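Local coordinates for protein NtrC family transcriptional regulator (Clostridium acetobutylicum ATCC 824, PDB 2Q5C) that probably acts as a DNA-binding, ATP-dependent transcription activator working with sigma-54, of which this chain is the N-terminal PrpR-type domain, at residues Ser4-Leu9 against Asn28-Thr33; Ser11-Leu16 against Thr165-Glu170; Pro21-Glu26 against Ser172-Ile177; Ser37-Ser42 against Ser62-Lys67; Val52-Ser57 against Pro72-Lys77. All coordinates share one frame; numbering follows the deposited sequence.

Contact 1 (Ser4-Leu9 against Asn28-Thr33)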
# COMPACT_ATOMS: atom_id res chain seq x y z
N SER A 4 -26.08 -11.09 -3.06
CA SER A 4 -24.64 -11.37 -2.99
C SER A 4 -23.85 -10.09 -2.76
O SER A 4 -24.13 -9.06 -3.38
CB SER A 4 -24.17 -11.93 -4.32
OG SER A 4 -24.86 -13.09 -4.69
N LEU A 5 -22.88 -10.16 -1.86
CA LEU A 5 -21.97 -9.03 -1.69
C LEU A 5 -20.76 -9.18 -2.60
O LEU A 5 -20.27 -10.28 -2.81
CB LEU A 5 -21.52 -8.91 -0.24
CG LEU A 5 -22.66 -8.70 0.78
CD1 LEU A 5 -22.14 -8.66 2.22
CD2 LEU A 5 -23.46 -7.45 0.44
N LYS A 6 -20.30 -8.04 -3.09
CA LYS A 6 -19.15 -8.00 -4.00
C LYS A 6 -18.15 -6.99 -3.49
O LYS A 6 -18.50 -5.83 -3.24
CB LYS A 6 -19.59 -7.60 -5.39
CG LYS A 6 -20.64 -8.55 -6.00
CD LYS A 6 -21.07 -8.12 -7.40
CE LYS A 6 -19.94 -8.16 -8.41
NZ LYS A 6 -20.45 -7.75 -9.76
N ILE A 7 -16.91 -7.43 -3.29
CA ILE A 7 -15.86 -6.53 -2.80
C ILE A 7 -14.66 -6.64 -3.70
O ILE A 7 -14.17 -7.76 -3.98
CB ILE A 7 -15.45 -6.84 -1.34
CG1 ILE A 7 -16.68 -6.88 -0.43
CG2 ILE A 7 -14.40 -5.82 -0.84
CD1 ILE A 7 -16.33 -7.22 1.01
N ALA A 8 -14.17 -5.49 -4.14
CA ALA A 8 -12.95 -5.42 -4.95
C ALA A 8 -11.74 -5.08 -4.12
O ALA A 8 -11.78 -4.15 -3.33
CB ALA A 8 -13.08 -4.39 -6.05
N LEU A 9 -10.65 -5.82 -4.33
CA LEU A 9 -9.33 -5.46 -3.79
C LEU A 9 -8.50 -4.97 -4.93
O LEU A 9 -8.36 -5.67 -5.94
CB LEU A 9 -8.67 -6.69 -3.12
CG LEU A 9 -7.20 -6.43 -2.75
CD1 LEU A 9 -7.10 -5.46 -1.60
CD2 LEU A 9 -6.58 -7.76 -2.31
N ASN A 28 -18.07 -15.46 2.61
CA ASN A 28 -19.20 -15.50 1.66
C ASN A 28 -19.46 -14.17 0.92
O ASN A 28 -20.54 -13.61 0.99
CB ASN A 28 -20.48 -16.07 2.32
CG ASN A 28 -21.57 -16.44 1.29
OD1 ASN A 28 -21.29 -16.90 0.18
ND2 ASN A 28 -22.84 -16.22 1.67
N PHE A 29 -18.44 -13.65 0.23
CA PHE A 29 -18.66 -12.55 -0.71
C PHE A 29 -17.94 -12.89 -2.01
O PHE A 29 -17.07 -13.77 -2.02
CB PHE A 29 -18.23 -11.17 -0.16
CG PHE A 29 -16.75 -11.05 0.08
CD1 PHE A 29 -15.90 -10.67 -0.95
CD2 PHE A 29 -16.21 -11.32 1.34
CE1 PHE A 29 -14.52 -10.54 -0.73
CE2 PHE A 29 -14.83 -11.20 1.58
CZ PHE A 29 -13.99 -10.81 0.55
N ILE A 30 -18.32 -12.23 -3.10
CA ILE A 30 -17.70 -12.44 -4.40
C ILE A 30 -16.49 -11.54 -4.45
O ILE A 30 -16.64 -10.33 -4.32
CB ILE A 30 -18.68 -12.08 -5.55
CG1 ILE A 30 -19.97 -12.91 -5.45
CG2 ILE A 30 -17.98 -12.26 -6.89
CD1 ILE A 30 -21.11 -12.35 -6.26
N PRO A 31 -15.29 -12.09 -4.68
CA PRO A 31 -14.10 -11.26 -4.80
C PRO A 31 -13.87 -10.76 -6.20
O PRO A 31 -14.10 -11.48 -7.19
CB PRO A 31 -12.98 -12.23 -4.45
CG PRO A 31 -13.48 -13.58 -4.98
CD PRO A 31 -14.97 -13.54 -4.84
N ILE A 32 -13.36 -9.54 -6.30
CA ILE A 32 -12.85 -8.98 -7.53
C ILE A 32 -11.44 -8.54 -7.18
O ILE A 32 -11.25 -7.90 -6.14
CB ILE A 32 -13.69 -7.77 -8.03
CG1 ILE A 32 -15.11 -8.23 -8.40
CG2 ILE A 32 -13.03 -7.14 -9.24
CD1 ILE A 32 -16.14 -8.25 -7.24
N THR A 33 -10.44 -8.89 -7.97
CA THR A 33 -9.08 -8.40 -7.75
C THR A 33 -8.58 -7.68 -8.99
O THR A 33 -8.87 -8.11 -10.12
CB THR A 33 -8.09 -9.51 -7.37
OG1 THR A 33 -8.08 -10.49 -8.41
CG2 THR A 33 -8.48 -10.17 -6.06
O HOH W 1 -22.56 -12.81 -0.45
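Ile32 O is held by two groups of Ala8-Leu9: Leu9 N donates a hydrogen bond of 2.8 Å to it, and the CA-H of Ala8 comes to 3.2 Å from the same oxygen. The rest of the ladder follows the parallel pattern. Ile30 N bonds to Leu5 O at 2.8 Å, nearly straight at 175°, Ile7 N reaches Ile30 O, and Ile32 N returns to Ile7 O. A water at the start of the pair joins Leu5 N to the carbonyl O of Asn28, the first residue past helix 14-27.

On one face of the pair, Ile7 crosses Phe29 at about a right angle and sets CD1 over the middle of the ring, 3.9 Å from the centroid and 8° off its normal, a CH-pi contact. Phe29 CG sits between its backbone N and carbonyl carbon (chi1 65°), which lays the ring beneath Ile7. Leu181 and Ile184 of helix 170-187 pack on Leu5 beside it. On the other face Lys6 and Ile30 run side by side, with Lys6 CG 3.8 Å from Ile30 CD1, while the Lys6 ammonium turns off to Glu51 O. Further along, Ala8 CB meets Ile32 CB at 4.0 Å. Strand 6-11, helix 14-27 and strand 30-35 form a parallel beta-alpha-beta crossover, the building unit of a doubly wound, flavodoxin-like alpha/beta lobe.

Contact 2 (Ser11-Leu16 against Thr165-Glu170)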
# COMPACT_ATOMS: atom_id res chain seq x y z
N SER A 11 -4.72 -3.69 -5.71
CA SER A 11 -3.43 -3.75 -5.02
C SER A 11 -2.40 -4.17 -6.06
O SER A 11 -2.77 -4.71 -7.09
CB SER A 11 -3.53 -4.83 -3.93
OG SER A 11 -2.28 -5.07 -3.29
N GLN A 12 -1.13 -3.95 -5.77
CA GLN A 12 -0.07 -4.54 -6.59
C GLN A 12 0.63 -5.68 -5.84
O GLN A 12 1.61 -6.23 -6.36
CB GLN A 12 0.95 -3.48 -6.99
CG GLN A 12 0.39 -2.39 -7.85
CD GLN A 12 1.46 -1.43 -8.26
OE1 GLN A 12 1.95 -0.62 -7.44
NE2 GLN A 12 1.86 -1.51 -9.51
N ASN A 13 0.13 -6.03 -4.67
CA ASN A 13 0.77 -7.02 -3.81
C ASN A 13 0.21 -8.40 -4.16
O ASN A 13 -0.95 -8.70 -3.87
CB ASN A 13 0.49 -6.67 -2.35
CG ASN A 13 1.38 -7.39 -1.40
OD1 ASN A 13 1.15 -8.55 -1.09
ND2 ASN A 13 2.44 -6.70 -0.92
N GLU A 14 1.04 -9.23 -4.80
CA GLU A 14 0.59 -10.55 -5.26
C GLU A 14 0.10 -11.43 -4.12
O GLU A 14 -0.85 -12.20 -4.30
CB GLU A 14 1.69 -11.25 -6.06
CG GLU A 14 2.08 -10.51 -7.34
CD GLU A 14 0.92 -10.30 -8.33
OE1 GLU A 14 0.11 -11.24 -8.53
OE2 GLU A 14 0.82 -9.20 -8.93
N ASN A 15 0.73 -11.33 -2.95
CA ASN A 15 0.32 -12.18 -1.84
C ASN A 15 -1.09 -11.84 -1.37
O ASN A 15 -1.91 -12.74 -1.14
CB ASN A 15 1.31 -12.07 -0.68
CG ASN A 15 2.57 -12.87 -0.92
OD1 ASN A 15 2.68 -13.63 -1.90
ND2 ASN A 15 3.54 -12.72 -0.02
N LEU A 16 -1.38 -10.55 -1.28
CA LEU A 16 -2.73 -10.09 -0.93
C LEU A 16 -3.72 -10.48 -1.98
O LEU A 16 -4.81 -10.94 -1.65
CB LEU A 16 -2.82 -8.58 -0.71
CG LEU A 16 -2.13 -7.92 0.48
CD1 LEU A 16 -2.42 -6.43 0.49
CD2 LEU A 16 -2.61 -8.57 1.76
N THR A 165 10.07 -3.38 -0.92
CA THR A 165 8.67 -2.98 -0.76
C THR A 165 8.14 -3.30 0.62
O THR A 165 8.39 -4.38 1.14
CB THR A 165 7.80 -3.66 -1.83
OG1 THR A 165 8.35 -3.38 -3.12
CG2 THR A 165 6.41 -3.14 -1.81
N ILE A 166 7.40 -2.36 1.19
CA ILE A 166 6.72 -2.60 2.47
C ILE A 166 5.45 -3.34 2.15
O ILE A 166 4.62 -2.80 1.39
CB ILE A 166 6.39 -1.29 3.17
CG1 ILE A 166 7.68 -0.51 3.47
CG2 ILE A 166 5.67 -1.55 4.50
CD1 ILE A 166 7.39 0.91 3.90
N ASN A 167 5.31 -4.53 2.72
CA ASN A 167 4.16 -5.40 2.41
C ASN A 167 3.09 -5.30 3.47
O ASN A 167 3.23 -4.60 4.45
CB ASN A 167 4.66 -6.85 2.25
CG ASN A 167 5.58 -7.01 1.03
OD1 ASN A 167 5.31 -6.44 -0.04
ND2 ASN A 167 6.69 -7.73 1.22
N SER A 168 2.03 -6.04 3.24
CA SER A 168 0.92 -6.14 4.15
C SER A 168 0.73 -7.62 4.36
O SER A 168 1.23 -8.45 3.58
CB SER A 168 -0.34 -5.59 3.50
OG SER A 168 -1.39 -5.64 4.44
N GLY A 169 -0.01 -7.96 5.39
CA GLY A 169 -0.19 -9.36 5.71
C GLY A 169 -1.63 -9.75 5.87
O GLY A 169 -2.56 -8.96 5.64
N GLU A 170 -1.81 -11.00 6.26
CA GLU A 170 -3.13 -11.59 6.41
C GLU A 170 -4.00 -10.88 7.44
O GLU A 170 -5.18 -10.62 7.18
CB GLU A 170 -3.03 -13.10 6.71
CG GLU A 170 -4.37 -13.72 7.06
CD GLU A 170 -4.34 -15.21 7.06
OE1 GLU A 170 -3.29 -15.77 6.66
OE2 GLU A 170 -5.37 -15.82 7.45
O HOH W 2 3.17 -10.82 2.46
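The N-cap of helix 14-27 meets the connection between the two lobes here, as Asn13 faces Asn167. Asn13 is the cap itself. Its CG stands opposite its own backbone N (chi1 -165°), and from there OD1 accepts the Leu16 N-H at 3.2 Å, in the carbonyl plane and on a lone pair. With the oxygen spent on the helix, the amide nitrogen is left to face Asn167: ND2 lies 3.0 Å from Asn167 OD1, a weak hydrogen bond because the N-H points well off the acceptor (123°). The two side chains cross at about a right angle and their amide planes are 78° apart, so the two amides are not stacked.

In the first turn of the helix, Leu16 lays both methyls on Ser168, which was modelled in two conformers. Its CD1 touches Ser168 CB at 3.8 Å, and its CD2 also lies 3.9 Å from Gly169 O. Ser168 N, buried in this contact, finds no partner in the model. A water links the segments, accepting from Asn15 ND2 and donating to Ser168 O at 3.3 Å. Before the cap, Ser11 OG takes the Asn13 N-H in an ST turn, and it also binds a glycerol, probably from the crystallisation liquor. Leu16 and Ser168 both rest on Ile76 of strand 73-76, Ile166 packs on helix 80-90, and Gly169 holds the N-cap position of helix 170-187.

Contact 3 (Pro21-Glu26 against Ser172-Ile177). With SO4 (sulfate ion), chain G.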
# COMPACT_ATOMS: atom_id res chain seq x y z
N PRO A 21 -9.30 -14.03 -2.59
CA PRO A 21 -10.39 -14.95 -2.91
C PRO A 21 -10.58 -16.09 -1.91
O PRO A 21 -11.68 -16.63 -1.81
CB PRO A 21 -10.00 -15.54 -4.29
CG PRO A 21 -8.90 -14.73 -4.77
CD PRO A 21 -8.29 -13.95 -3.67
N LYS A 22 -9.51 -16.46 -1.20
CA LYS A 22 -9.63 -17.49 -0.17
C LYS A 22 -10.42 -16.96 1.00
O LYS A 22 -11.29 -17.66 1.54
CB LYS A 22 -8.26 -17.98 0.30
CG LYS A 22 -7.43 -18.54 -0.83
CD LYS A 22 -6.02 -18.84 -0.34
CE LYS A 22 -5.10 -19.15 -1.51
NZ LYS A 22 -3.73 -19.45 -1.03
N LEU A 23 -10.17 -15.70 1.35
CA LEU A 23 -10.94 -15.09 2.43
C LEU A 23 -12.39 -14.86 2.03
O LEU A 23 -13.29 -14.94 2.86
CB LEU A 23 -10.29 -13.80 2.92
CG LEU A 23 -8.84 -13.92 3.42
CD1 LEU A 23 -8.28 -12.58 3.84
CD2 LEU A 23 -8.77 -14.91 4.58
N ALA A 24 -12.62 -14.61 0.74
CA ALA A 24 -13.98 -14.44 0.24
C ALA A 24 -14.86 -15.70 0.41
O ALA A 24 -16.06 -15.62 0.66
CB ALA A 24 -13.96 -13.98 -1.20
N LEU A 25 -14.24 -16.89 0.31
CA LEU A 25 -14.96 -18.14 0.60
C LEU A 25 -15.38 -18.25 2.07
O LEU A 25 -16.50 -18.68 2.39
CB LEU A 25 -14.09 -19.35 0.26
CG LEU A 25 -13.71 -19.71 -1.16
CD1 LEU A 25 -13.00 -21.05 -1.09
CD2 LEU A 25 -14.98 -19.87 -1.99
N GLU A 26 -14.48 -17.83 2.95
CA GLU A 26 -14.69 -17.89 4.39
C GLU A 26 -15.75 -16.88 4.86
O GLU A 26 -16.46 -17.11 5.85
CB GLU A 26 -13.35 -17.65 5.09
CG GLU A 26 -13.41 -17.63 6.59
CD GLU A 26 -12.09 -17.26 7.21
OE1 GLU A 26 -11.04 -17.65 6.64
OE2 GLU A 26 -12.11 -16.59 8.27
N SER A 172 -3.97 -7.83 8.53
CA SER A 172 -4.38 -6.52 8.02
C SER A 172 -5.52 -6.66 6.98
O SER A 172 -6.50 -5.88 6.96
CB SER A 172 -3.17 -5.81 7.38
OG SER A 172 -2.25 -5.39 8.39
N LEU A 173 -5.42 -7.66 6.12
CA LEU A 173 -6.45 -7.86 5.11
C LEU A 173 -7.74 -8.37 5.73
O LEU A 173 -8.81 -7.89 5.36
CB LEU A 173 -5.95 -8.80 4.01
CG LEU A 173 -6.93 -9.04 2.85
CD1 LEU A 173 -7.37 -7.70 2.20
CD2 LEU A 173 -6.29 -9.95 1.81
N ARG A 174 -7.65 -9.27 6.71
CA ARG A 174 -8.88 -9.70 7.44
C ARG A 174 -9.57 -8.54 8.11
O ARG A 174 -10.82 -8.45 8.06
CB ARG A 174 -8.54 -10.78 8.46
CG ARG A 174 -8.17 -12.12 7.83
CD ARG A 174 -7.87 -13.14 8.93
NE ARG A 174 -7.66 -14.45 8.34
CZ ARG A 174 -8.64 -15.32 8.09
NH1 ARG A 174 -9.90 -15.01 8.39
NH2 ARG A 174 -8.35 -16.48 7.54
N ARG A 175 -8.79 -7.65 8.74
CA ARG A 175 -9.39 -6.48 9.40
C ARG A 175 -10.08 -5.58 8.40
O ARG A 175 -11.16 -5.03 8.69
CB ARG A 175 -8.34 -5.69 10.19
CG ARG A 175 -7.75 -6.44 11.38
CD ARG A 175 -6.95 -5.49 12.26
NE ARG A 175 -5.64 -5.16 11.71
CZ ARG A 175 -4.49 -5.71 12.12
NH1 ARG A 175 -4.50 -6.62 13.10
NH2 ARG A 175 -3.34 -5.34 11.57
N ALA A 176 -9.48 -5.39 7.23
CA ALA A 176 -10.09 -4.53 6.21
C ALA A 176 -11.39 -5.13 5.69
O ALA A 176 -12.36 -4.42 5.42
CB ALA A 176 -9.10 -4.26 5.07
N ILE A 177 -11.42 -6.45 5.54
CA ILE A 177 -12.64 -7.13 5.10
C ILE A 177 -13.74 -6.95 6.13
O ILE A 177 -14.87 -6.62 5.76
CB ILE A 177 -12.39 -8.62 4.79
CG1 ILE A 177 -11.55 -8.72 3.50
CG2 ILE A 177 -13.70 -9.40 4.65
CD1 ILE A 177 -10.98 -10.11 3.27
S SO4 G . -11.19 -12.83 11.07
O1 SO4 G . -10.60 -11.63 11.67
O2 SO4 G . -11.19 -12.74 9.61
O3 SO4 G . -10.39 -13.98 11.50
O4 SO4 G . -12.57 -12.98 11.52
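The axes of the helical segments Pro21-Glu26 and Ser172-Ile177 approach to 11.2 Å at a crossing angle of -48°, with the CA atoms of Leu23 and Arg174 nearest, 7.6 Å apart. Leu23 fills the gap with both branches. CD1 goes inward to Ile177 CD1 at 3.7 Å and Leu173 CD2 at 3.9 Å, whereas CD2 lies over one face of the Arg174 guanidinium, 3.4 Å from NH2. The arginine chain is extended from CG to NE and crosses Leu23, which carries its flat end to Glu26. There it grips the carboxylate end-on: NH1 to OE2 at 2.7 Å and NH2 to OE1 at 3.1 Å, with the two planes 35° apart. Glu26 was modelled in two conformers, and this salt bridge belongs to one. Through its other N-H, on the NE side, NH1 donates to sulfate O2 at 2.9 Å, and Lys27 binds that ion too. Glu170 pairs with Arg174 NE, Phe20 of helix 14-27 touches Leu173 and Ile177, and Ala176 faces strand 73-76.

Contact 4 (Ser37-Ser42 against Ser62-Lys67). With SO4 (sulfate ion), chain E.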
# COMPACT_ATOMS: atom_id res chain seq x y z
N SER A 37 -2.31 0.79 -8.99
CA SER A 37 -2.09 1.75 -7.90
C SER A 37 -2.44 3.18 -8.34
O SER A 37 -2.56 3.47 -9.55
CB SER A 37 -0.62 1.73 -7.43
OG SER A 37 0.22 2.29 -8.45
N LEU A 38 -2.59 4.03 -7.34
CA LEU A 38 -2.65 5.49 -7.54
C LEU A 38 -3.70 5.91 -8.58
O LEU A 38 -4.85 5.44 -8.51
CB LEU A 38 -1.26 6.04 -7.83
CG LEU A 38 -0.21 5.68 -6.76
CD1 LEU A 38 1.14 6.29 -7.13
CD2 LEU A 38 -0.61 6.10 -5.36
N THR A 39 -3.35 6.80 -9.51
CA THR A 39 -4.39 7.30 -10.45
C THR A 39 -5.01 6.18 -11.28
O THR A 39 -6.24 6.12 -11.45
CB THR A 39 -3.83 8.43 -11.34
OG1 THR A 39 -3.42 9.50 -10.49
CG2 THR A 39 -4.90 8.92 -12.33
N ARG A 40 -4.20 5.26 -11.78
CA ARG A 40 -4.75 4.15 -12.57
C ARG A 40 -5.72 3.30 -11.74
O ARG A 40 -6.77 2.89 -12.25
CB ARG A 40 -3.60 3.30 -13.10
CG ARG A 40 -4.06 2.12 -13.86
CD ARG A 40 -2.97 1.57 -14.74
NE ARG A 40 -3.45 0.35 -15.40
CZ ARG A 40 -3.39 -0.86 -14.86
NH1 ARG A 40 -2.87 -1.02 -13.64
NH2 ARG A 40 -3.87 -1.91 -15.52
N ALA A 41 -5.39 3.06 -10.46
CA ALA A 41 -6.31 2.37 -9.55
C ALA A 41 -7.61 3.12 -9.38
O ALA A 41 -8.67 2.48 -9.34
CB ALA A 41 -5.65 2.11 -8.19
N SER A 42 -7.55 4.45 -9.33
CA SER A 42 -8.78 5.24 -9.15
C SER A 42 -9.67 5.13 -10.40
O SER A 42 -10.90 5.07 -10.27
CB SER A 42 -8.45 6.69 -8.80
OG SER A 42 -7.98 7.42 -9.89
N SER A 62 -5.44 4.15 -1.62
CA SER A 62 -6.74 4.28 -0.97
C SER A 62 -7.23 5.73 -0.94
O SER A 62 -8.43 5.98 -1.02
CB SER A 62 -6.73 3.61 0.41
OG SER A 62 -5.98 4.35 1.35
N ASP A 63 -6.29 6.67 -0.84
CA ASP A 63 -6.62 8.10 -0.88
C ASP A 63 -7.13 8.50 -2.27
O ASP A 63 -8.14 9.20 -2.40
CB ASP A 63 -5.36 8.89 -0.50
CG ASP A 63 -5.65 10.35 -0.24
OD1 ASP A 63 -6.73 10.67 0.29
OD2 ASP A 63 -4.76 11.17 -0.54
N TYR A 64 -6.45 8.03 -3.32
CA TYR A 64 -6.90 8.28 -4.69
C TYR A 64 -8.28 7.70 -4.95
O TYR A 64 -9.12 8.33 -5.60
CB TYR A 64 -5.87 7.72 -5.69
CG TYR A 64 -4.70 8.67 -5.91
CD1 TYR A 64 -3.64 8.72 -5.02
CD2 TYR A 64 -4.70 9.52 -7.00
CE1 TYR A 64 -2.59 9.64 -5.21
CE2 TYR A 64 -3.66 10.42 -7.21
CZ TYR A 64 -2.61 10.45 -6.31
OH TYR A 64 -1.62 11.37 -6.53
N ILE A 65 -8.51 6.51 -4.43
CA ILE A 65 -9.82 5.88 -4.62
C ILE A 65 -10.90 6.59 -3.81
O ILE A 65 -11.98 6.86 -4.36
CB ILE A 65 -9.73 4.38 -4.27
CG1 ILE A 65 -8.89 3.69 -5.34
CG2 ILE A 65 -11.14 3.73 -4.21
CD1 ILE A 65 -8.56 2.23 -5.07
N LYS A 66 -10.64 6.91 -2.55
CA LYS A 66 -11.69 7.49 -1.73
C LYS A 66 -12.18 8.81 -2.31
O LYS A 66 -13.37 9.09 -2.24
CB LYS A 66 -11.21 7.70 -0.30
CG LYS A 66 -12.33 8.18 0.64
CD LYS A 66 -11.83 8.30 2.08
CE LYS A 66 -12.96 8.07 3.08
NZ LYS A 66 -13.31 6.61 3.18
N LYS A 67 -11.28 9.58 -2.89
CA LYS A 67 -11.64 10.91 -3.42
C LYS A 67 -12.39 10.84 -4.73
O LYS A 67 -12.89 11.86 -5.22
CB LYS A 67 -10.41 11.82 -3.56
CG LYS A 67 -9.74 12.12 -2.24
CD LYS A 67 -8.72 13.24 -2.37
CE LYS A 67 -7.72 13.25 -1.22
NZ LYS A 67 -8.36 13.10 0.11
S SO4 E . -1.59 13.66 -9.09
O1 SO4 E . -1.54 15.09 -9.37
O2 SO4 E . -2.18 12.92 -10.20
O3 SO4 E . -0.20 13.23 -8.91
O4 SO4 E . -2.39 13.44 -7.89
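Tyr64 packs against the first turn of helix 38-48, joining two helices of the doubly wound N-terminal alpha/beta lobe, where segments 38-42 and 62-66 cross at -38°. The backbone of Leu38 lies over one face of the ring, with its CA above the rim, and the Leu38 side chain crosses at an angle to bring CD2 within 4.0 Å of Tyr64 CD1. Thr39 OG1 approaches obliquely, 3.4 Å from Tyr64 CE2. A turn farther along helix 38-48 the backbones come nearest: Ser42 CA lies 4.1 Å from Ile65 CG1, and Ser42 CB is 3.7 Å from Tyr64 O. Ile65 continues inward to Ile55 and Ser57 of the sheet.

The phenol end of Tyr64 reaches past the helix pair. Its OH donates to O4 of a sulfate, probably from the crystallisation liquor, at 2.6 Å, and it is also hydrogen-bonded to Glu128 N. Glu128 lies in the loop after strand 119-125 of the other lobe, and its OE1 bonds with Thr39 OG1, so one loop takes hold of both helices. At the start of helix 38-48, Leu38 N is tied to Thr61 OG1 of helix 59-66. Farther along, Ser42 OG sits between its own N and carbonyl carbon (chi1 75°), folded back to donate to Thr39 O at 2.7 Å, tilted 15° from the carbonyl plane.

Contact 5 (Val52-Ser57 against Pro72-Lys77)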
# COMPACT_ATOMS: atom_id res chain seq x y z
N VAL A 52 -19.93 -3.13 -7.60
CA VAL A 52 -19.47 -3.74 -6.35
C VAL A 52 -20.00 -2.97 -5.15
O VAL A 52 -20.43 -1.80 -5.30
CB VAL A 52 -17.91 -3.85 -6.26
CG1 VAL A 52 -17.37 -4.59 -7.47
CG2 VAL A 52 -17.26 -2.47 -6.14
N ASP A 53 -19.96 -3.60 -3.98
CA ASP A 53 -20.48 -2.99 -2.73
C ASP A 53 -19.41 -2.18 -1.99
O ASP A 53 -19.73 -1.28 -1.22
CB ASP A 53 -21.06 -4.05 -1.81
CG ASP A 53 -22.24 -4.75 -2.42
OD1 ASP A 53 -23.32 -4.13 -2.42
OD2 ASP A 53 -22.09 -5.87 -2.93
N ALA A 54 -18.15 -2.53 -2.17
CA ALA A 54 -17.07 -1.82 -1.50
C ALA A 54 -15.76 -2.10 -2.21
O ALA A 54 -15.65 -3.09 -2.92
CB ALA A 54 -16.95 -2.29 -0.04
N ILE A 55 -14.78 -1.23 -1.99
CA ILE A 55 -13.42 -1.36 -2.52
C ILE A 55 -12.46 -1.33 -1.34
O ILE A 55 -12.65 -0.55 -0.40
CB ILE A 55 -13.10 -0.28 -3.50
CG1 ILE A 55 -14.05 -0.45 -4.71
CG2 ILE A 55 -11.63 -0.39 -4.00
CD1 ILE A 55 -14.14 0.75 -5.60
N ILE A 56 -11.46 -2.22 -1.36
CA ILE A 56 -10.34 -2.26 -0.40
C ILE A 56 -9.06 -1.97 -1.16
O ILE A 56 -8.83 -2.49 -2.27
CB ILE A 56 -10.26 -3.64 0.31
CG1 ILE A 56 -11.52 -3.95 1.13
CG2 ILE A 56 -8.99 -3.69 1.16
CD1 ILE A 56 -11.59 -5.35 1.67
N SER A 57 -8.19 -1.16 -0.56
CA SER A 57 -6.89 -0.82 -1.15
C SER A 57 -5.99 -0.40 -0.03
O SER A 57 -6.40 -0.45 1.12
CB SER A 57 -7.01 0.20 -2.28
OG SER A 57 -7.47 1.43 -1.75
N PRO A 72 -18.36 2.73 -0.45
CA PRO A 72 -17.36 2.51 0.61
C PRO A 72 -15.96 2.13 0.09
O PRO A 72 -15.84 1.23 -0.76
CB PRO A 72 -17.95 1.37 1.42
CG PRO A 72 -19.45 1.56 1.25
CD PRO A 72 -19.59 1.96 -0.20
N SER A 73 -14.96 2.87 0.55
CA SER A 73 -13.55 2.69 0.21
C SER A 73 -12.84 2.44 1.53
O SER A 73 -12.82 3.31 2.41
CB SER A 73 -12.96 3.95 -0.46
OG SER A 73 -11.53 3.82 -0.67
N ILE A 74 -12.25 1.26 1.68
CA ILE A 74 -11.59 0.86 2.94
C ILE A 74 -10.10 0.84 2.68
O ILE A 74 -9.64 0.34 1.64
CB ILE A 74 -12.08 -0.52 3.42
CG1 ILE A 74 -13.55 -0.45 3.86
CG2 ILE A 74 -11.22 -1.07 4.53
CD1 ILE A 74 -14.55 -0.43 2.69
N SER A 75 -9.34 1.39 3.62
CA SER A 75 -7.90 1.44 3.52
C SER A 75 -7.26 0.40 4.42
O SER A 75 -7.56 0.36 5.61
CB SER A 75 -7.41 2.82 3.96
OG SER A 75 -6.05 2.88 3.65
N ILE A 76 -6.41 -0.46 3.85
CA ILE A 76 -5.52 -1.31 4.67
C ILE A 76 -4.40 -0.38 5.15
O ILE A 76 -3.75 0.29 4.34
CB ILE A 76 -4.89 -2.46 3.84
CG1 ILE A 76 -5.97 -3.38 3.24
CG2 ILE A 76 -3.91 -3.25 4.72
CD1 ILE A 76 -5.44 -4.21 2.03
N LYS A 77 -4.23 -0.29 6.47
CA LYS A 77 -3.18 0.60 6.99
C LYS A 77 -1.82 -0.08 6.89
O LYS A 77 -1.73 -1.27 7.20
CB LYS A 77 -3.47 0.99 8.44
CG LYS A 77 -4.87 1.55 8.69
CD LYS A 77 -5.16 2.80 7.85
CE LYS A 77 -6.63 3.23 8.01
NZ LYS A 77 -6.94 4.49 7.26
O HOH W 3 -10.08 1.47 -1.07
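Two neighbouring parallel strands, 54-58 and the edge strand 73-76, zip together from Ile55 to Ile76. Ile55 N bonds to Pro72 O, Ile74 N to Ile55 O, Ser57 N to Ile74 O, and Ile76 N to Ser57 O, the last the shortest at 2.7 Å and close to straight (173°). Pro72 leads in with its ring against the end of the loop, CD 3.4 Å from Asp53 O.

Isoleucines fill the face toward helix 170-187. Ile56 CG2 meets Ile76 CG1 at 3.7 Å, the two side chains crossing at about a right angle. Ile74 bends at chi2 (78°), and its CD1 comes back to Ala54 CB at 4.1 Å. The face toward helix 59-66 carries Ile55 and three serines. There a water is gripped three ways, 2.7 Å from Ser57 OG, 2.8 Å from Ser73 OG, and donating to Ile74 O at 3.0 Å, so it bridges the hydroxyls of both strands. Ser75 OG is instead bonded to Ser62 OG of the covering helix. With helix 59-66 joining the strands on that side, the whole is a beta-alpha-beta unit at the edge of a parallel, doubly wound sheet.

Contacts 1 and 5 are about 11 Å apart between centres and belong to one parallel sheet, ordered 30-35, 6-11, 54-58, 73-76, joined by bonds such as Ala8 O to Ile56 N. Contact 3 lies over one side of this sheet, its centre about 10 Å from that of contact 1 and about 12 Å from that of contact 5, while contact 4 covers the other side, its centre about 21 Å from that of contact 3. Contact 2 shares helix 14-27 with contact 3. Segments 165-170 and 172-177 come from near the end of the chain, whereas contacts 1, 4 and 5 use only its first 77 residues. The chain thus returns from the second lobe to complete the first.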